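Local coordinates for immunoglobulin-like protein (Pseudomonas aeruginosa, PDB 3N6Y) that is of unknown function but has an immunoglobulin-like fold of beta strands and loops, without helices, and carries a signal sequence in its natural form, at residues 83-86 with 87-90; 122-125 with 126-129. All coordinates share one frame; numbering follows the deposited sequence. Where two conformers were deposited one is given.

Two local contacts on the same six-stranded mixed sheet illustrate how neighbours in sequence organise an immunoglobulin-like domain at its surface. Interaction 1 (83-86 with 87-90) straddles a corner in strand 84-92, where an imidazole and a phenyl ring lie nearly parallel. Interaction 2 (122-125 with 126-129) is the tight turn that joins strands 116-124 and 127-136. Their centres are 18 Å apart and their nearest atoms about 7 Å, so they do not touch. Strand 68-74 runs between them in the sheet: Leu71 is touched by Lys87 and Glu89 from interaction 1 and by Phe123 from interaction 2. The function is unknown, so no site can be assigned to either contact.

Interaction 1 (83-86 with 87-90)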
loop_
_atom_site.group_PDB
_atom_site.type_symbol
_atom_site.label_atom_id
_atom_site.label_comp_id
_atom_site.label_asym_id
_atom_site.label_seq_id
_atom_site.Cartn_x
_atom_site.Cartn_y
_atom_site.Cartn_z
ATOM N N GLN A 83 6.244 -18.043 -12.223
ATOM C CA GLN A 83 6.085 -16.681 -12.779
ATOM C C GLN A 83 6.719 -15.647 -11.870
ATOM O O GLN A 83 6.567 -15.718 -10.651
ATOM C CB GLN A 83 4.589 -16.387 -12.974
ATOM C CG GLN A 83 3.881 -17.449 -13.829
ATOM C CD GLN A 83 3.077 -16.883 -14.967
ATOM O OE1 GLN A 83 3.293 -17.250 -16.128
ATOM N NE2 GLN A 83 2.134 -15.992 -14.655
ATOM N N ARG A 84 7.434 -14.671 -12.448
ATOM C CA ARG A 84 8.002 -13.579 -11.670
ATOM C C ARG A 84 7.081 -12.360 -11.677
ATOM O O ARG A 84 6.648 -11.893 -12.722
ATOM C CB ARG A 84 9.415 -13.184 -12.148
ATOM C CG ARG A 84 10.183 -12.189 -11.213
ATOM C CD ARG A 84 11.601 -11.805 -11.714
ATOM N NE ARG A 84 11.518 -11.147 -13.015
ATOM C CZ ARG A 84 12.022 -11.597 -14.158
ATOM N NH1 ARG A 84 12.739 -12.713 -14.218
ATOM N NH2 ARG A 84 11.808 -10.902 -15.266
ATOM N N HIS A 85 6.808 -11.860 -10.480
ATOM C CA HIS A 85 6.002 -10.670 -10.274
ATOM C C HIS A 85 6.923 -9.549 -9.769
ATOM O O HIS A 85 7.249 -9.458 -8.557
ATOM C CB HIS A 85 4.867 -10.978 -9.293
ATOM C CG HIS A 85 4.124 -12.218 -9.622
ATOM N ND1 HIS A 85 2.941 -12.226 -10.337
ATOM C CD2 HIS A 85 4.423 -13.515 -9.367
ATOM C CE1 HIS A 85 2.529 -13.477 -10.474
ATOM N NE2 HIS A 85 3.420 -14.279 -9.917
ATOM N N ASP A 86 7.303 -8.663 -10.688
ATOM C CA ASP A 86 8.095 -7.458 -10.345
ATOM C C ASP A 86 7.182 -6.278 -10.013
ATOM O O ASP A 86 7.635 -5.266 -9.433
ATOM C CB ASP A 86 9.007 -7.103 -11.528
ATOM C CG ASP A 86 9.991 -8.215 -11.812
ATOM O OD1 ASP A 86 10.925 -8.329 -10.979
ATOM O OD2 ASP A 86 9.815 -8.947 -12.816
ATOM N N LYS A 87 5.931 -6.375 -10.402
ATOM C CA LYS A 87 4.917 -5.445 -9.909
ATOM C C LYS A 87 3.659 -6.181 -9.627
ATOM O O LYS A 87 3.361 -7.206 -10.252
ATOM C CB LYS A 87 4.643 -4.323 -10.895
ATOM C CG LYS A 87 3.907 -4.732 -12.163
ATOM C CD LYS A 87 3.499 -3.477 -12.909
ATOM C CE LYS A 87 2.775 -3.711 -14.240
ATOM N NZ LYS A 87 1.291 -4.005 -14.167
ATOM N N PHE A 88 2.910 -5.667 -8.664
ATOM C CA PHE A 88 1.500 -6.031 -8.490
ATOM C C PHE A 88 0.678 -4.749 -8.644
ATOM O O PHE A 88 1.111 -3.676 -8.187
ATOM C CB PHE A 88 1.261 -6.573 -7.091
ATOM C CG PHE A 88 1.978 -7.851 -6.826
ATOM C CD1 PHE A 88 1.570 -9.019 -7.447
ATOM C CD2 PHE A 88 3.033 -7.908 -5.932
ATOM C CE1 PHE A 88 2.234 -10.207 -7.193
ATOM C CE2 PHE A 88 3.702 -9.114 -5.682
ATOM C CZ PHE A 88 3.282 -10.239 -6.304
ATOM N N GLU A 89 -0.483 -4.867 -9.263
ATOM C CA GLU A 89 -1.451 -3.760 -9.385
ATOM C C GLU A 89 -2.819 -4.167 -8.842
ATOM O O GLU A 89 -3.390 -5.197 -9.226
ATOM C CB GLU A 89 -1.547 -3.327 -10.834
ATOM C CG GLU A 89 -0.523 -2.295 -11.177
ATOM C CD GLU A 89 -0.747 -1.658 -12.560
ATOM O OE1 GLU A 89 0.251 -1.498 -13.283
ATOM O OE2 GLU A 89 -1.907 -1.352 -12.922
ATOM N N VAL A 90 -3.328 -3.367 -7.923
ATOM C CA VAL A 90 -4.584 -3.658 -7.240
ATOM C C VAL A 90 -5.471 -2.451 -7.475
ATOM O O VAL A 90 -5.017 -1.331 -7.241
ATOM C CB VAL A 90 -4.394 -3.932 -5.738
ATOM C CG1 VAL A 90 -5.737 -4.036 -5.036
ATOM C CG2 VAL A 90 -3.591 -5.211 -5.524
#
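His85 and Phe88 meet over the bend at Asp86, where strand 84-92 turns a corner. The imidazole and phenyl planes are almost parallel, 17° apart, but slid past one another: the centroids stand 5.4 Å apart and the rings barely overlap. The closest contact is made by the methylene of His85, whose CB lies 3.5 Å from Phe88 CE1 and approaches that ring obliquely; CG and ND1 of the imidazole also come near CE1. Phe88 swings CG beside its own backbone N (chi1 -65°), and this rotation brings CE1 and CZ back towards the histidine.

The flanking charges pair within their own arms of the bend, each in one of two modelled conformers of the basic residue. Arg84 NE there reaches Asp86 OD2 at 2.8 Å, with the oxygen close to the guanidinium plane and using its syn lone pair. Beyond the corner, Lys87 NZ meets Glu89 OE1 from above the carboxylate plane.

His85 NE2 is hydrogen-bonded to Thr79 OG1, just past the end of strand 76-78, which should limit rotation of the imidazole. Across the bend, then, the side chains associate through apolar and dispersion forces: no hydrogen bond joins the arms, Thr79 holds the imidazole from outside, and the ionic pairs of these conformers stay within an arm.

Interaction 2 (122-125 with 126-129); sequences VFQG and DRLL
Phe123 and Leu128 face each other as a non-hydrogen-bonded antiparallel pair, in which a methyl makes the face contact and Leu128 CB lies close to CE2 of the ring. Leu128 CD1 sits over the centre of the phenyl ring, 3.9 Å from its centroid and 13° off the normal, a well-centred CH-pi interaction. Leucine holds CG anti to its backbone N (chi1 -177°), and the next torsion turns CD1 towards the aromatic face. Phe123 also brings its CA to 3.1 Å from Arg127 O in a CA-H...O contact.

On the other face of the hairpin, Gln124 and Arg127 run side by side in the same direction. Both leave the backbone with similar first torsions; glutamine then stays extended, whereas arginine bends at its third torsion and turns its guanidinium edge to the amide. The resulting bond from Arg127 NH2 to Gln124 OE1, 3.0 Å long, is weak, and the two planes are 53° apart. One water also bridges the pair, through long bonds to Gln124 OE1 and Arg127 NE and a shorter one to Gln124 O. Stronger partners lie beyond the hairpin: Gln124 NE2 binds Thr66 O, and Arg127 NH2 binds Val6 O.

Backbone bonds set this register. Gln124 N donates to Arg127 O at 2.8 Å, Arg127 N returns a bond to Gln124 O, and Leu129 N reaches Val122 O. Val122 and Leu129 both touch Leu68 of the adjoining strand 68-74.

Gly125 adopts a positive phi, which favours glycine at the first corner of a type II' turn. With Asp126 it forms the corner of that turn from Gln124 to Arg127, the classic two-residue beta hairpin, here linking adjacent antiparallel strands of an immunoglobulin-like domain.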
loop_
_atom_site.group_PDB
_atom_site.type_symbol
_atom_site.label_atom_id
_atom_site.label_comp_id
_atom_site.label_asym_id
_atom_site.label_seq_id
_atom_site.Cartn_x
_atom_site.Cartn_y
_atom_site.Cartn_z
ATOM N N VAL A 122 0.488 4.793 -4.466
ATOM C CA VAL A 122 -0.936 4.964 -4.652
ATOM C C VAL A 122 -1.229 6.045 -5.690
ATOM O O VAL A 122 -0.869 7.190 -5.515
ATOM C CB VAL A 122 -1.673 5.426 -3.346
ATOM C CG1 VAL A 122 -3.207 5.407 -3.600
ATOM C CG2 VAL A 122 -1.310 4.582 -2.204
ATOM N N PHE A 123 -1.921 5.619 -6.759
ATOM C CA PHE A 123 -2.328 6.526 -7.834
ATOM C C PHE A 123 -3.841 6.637 -7.923
ATOM O O PHE A 123 -4.594 5.662 -7.637
ATOM C CB PHE A 123 -1.878 5.970 -9.191
ATOM C CG PHE A 123 -0.403 6.006 -9.408
ATOM C CD1 PHE A 123 0.452 4.960 -9.025
ATOM C CD2 PHE A 123 0.150 7.080 -10.034
ATOM C CE1 PHE A 123 1.829 5.038 -9.248
ATOM C CE2 PHE A 123 1.550 7.166 -10.237
ATOM C CZ PHE A 123 2.359 6.129 -9.860
ATOM N N GLN A 124 -4.314 7.781 -8.429
ATOM C CA GLN A 124 -5.681 7.830 -8.984
ATOM C C GLN A 124 -5.501 8.180 -10.468
ATOM O O GLN A 124 -5.090 9.340 -10.773
ATOM C CB GLN A 124 -6.534 8.872 -8.277
ATOM C CG GLN A 124 -7.944 8.845 -8.802
ATOM C CD GLN A 124 -8.835 9.958 -8.300
ATOM O OE1 GLN A 124 -8.431 11.121 -8.194
ATOM N NE2 GLN A 124 -10.103 9.602 -8.028
ATOM N N GLY A 125 -5.755 7.220 -11.369
ATOM C CA GLY A 125 -5.420 7.426 -12.774
ATOM C C GLY A 125 -3.920 7.635 -12.882
ATOM O O GLY A 125 -3.148 6.837 -12.341
ATOM N N ASP A 126 -3.488 8.715 -13.553
ATOM C CA ASP A 126 -2.086 9.032 -13.693
ATOM C C ASP A 126 -1.441 9.771 -12.511
ATOM O O ASP A 126 -0.205 9.989 -12.504
ATOM C CB ASP A 126 -1.873 9.913 -14.939
ATOM C CG ASP A 126 -2.204 9.238 -16.266
ATOM O OD1 ASP A 126 -2.472 8.015 -16.315
ATOM O OD2 ASP A 126 -2.232 10.004 -17.294
ATOM N N ARG A 127 -2.239 10.230 -11.536
ATOM C CA ARG A 127 -1.775 11.094 -10.474
ATOM C C ARG A 127 -1.386 10.298 -9.246
ATOM O O ARG A 127 -2.155 9.508 -8.712
ATOM C CB ARG A 127 -2.836 12.126 -10.073
ATOM C CG ARG A 127 -2.377 13.127 -8.997
ATOM C CD ARG A 127 -3.344 14.267 -8.864
ATOM N NE ARG A 127 -4.653 13.721 -8.594
ATOM C CZ ARG A 127 -5.338 13.821 -7.447
ATOM N NH1 ARG A 127 -4.887 14.498 -6.399
ATOM N NH2 ARG A 127 -6.521 13.232 -7.362
ATOM N N LEU A 128 -0.165 10.531 -8.818
ATOM C CA LEU A 128 0.350 9.910 -7.611
ATOM C C LEU A 128 -0.141 10.649 -6.382
ATOM O O LEU A 128 0.085 11.864 -6.263
ATOM C CB LEU A 128 1.875 10.005 -7.634
ATOM C CG LEU A 128 2.597 9.339 -6.467
ATOM C CD1 LEU A 128 2.308 7.848 -6.402
ATOM C CD2 LEU A 128 4.097 9.663 -6.608
ATOM N N LEU A 129 -0.796 9.937 -5.465
ATOM C CA LEU A 129 -1.266 10.524 -4.224
ATOM C C LEU A 129 -0.200 10.377 -3.099
ATOM O O LEU A 129 0.018 11.302 -2.285
ATOM C CB LEU A 129 -2.564 9.844 -3.817
ATOM C CG LEU A 129 -3.727 10.214 -4.729
ATOM C CD1 LEU A 129 -4.937 9.355 -4.451
ATOM C CD2 LEU A 129 -4.065 11.743 -4.565
HETATM O O HOH W 1 -6.396 11.910 -10.669
#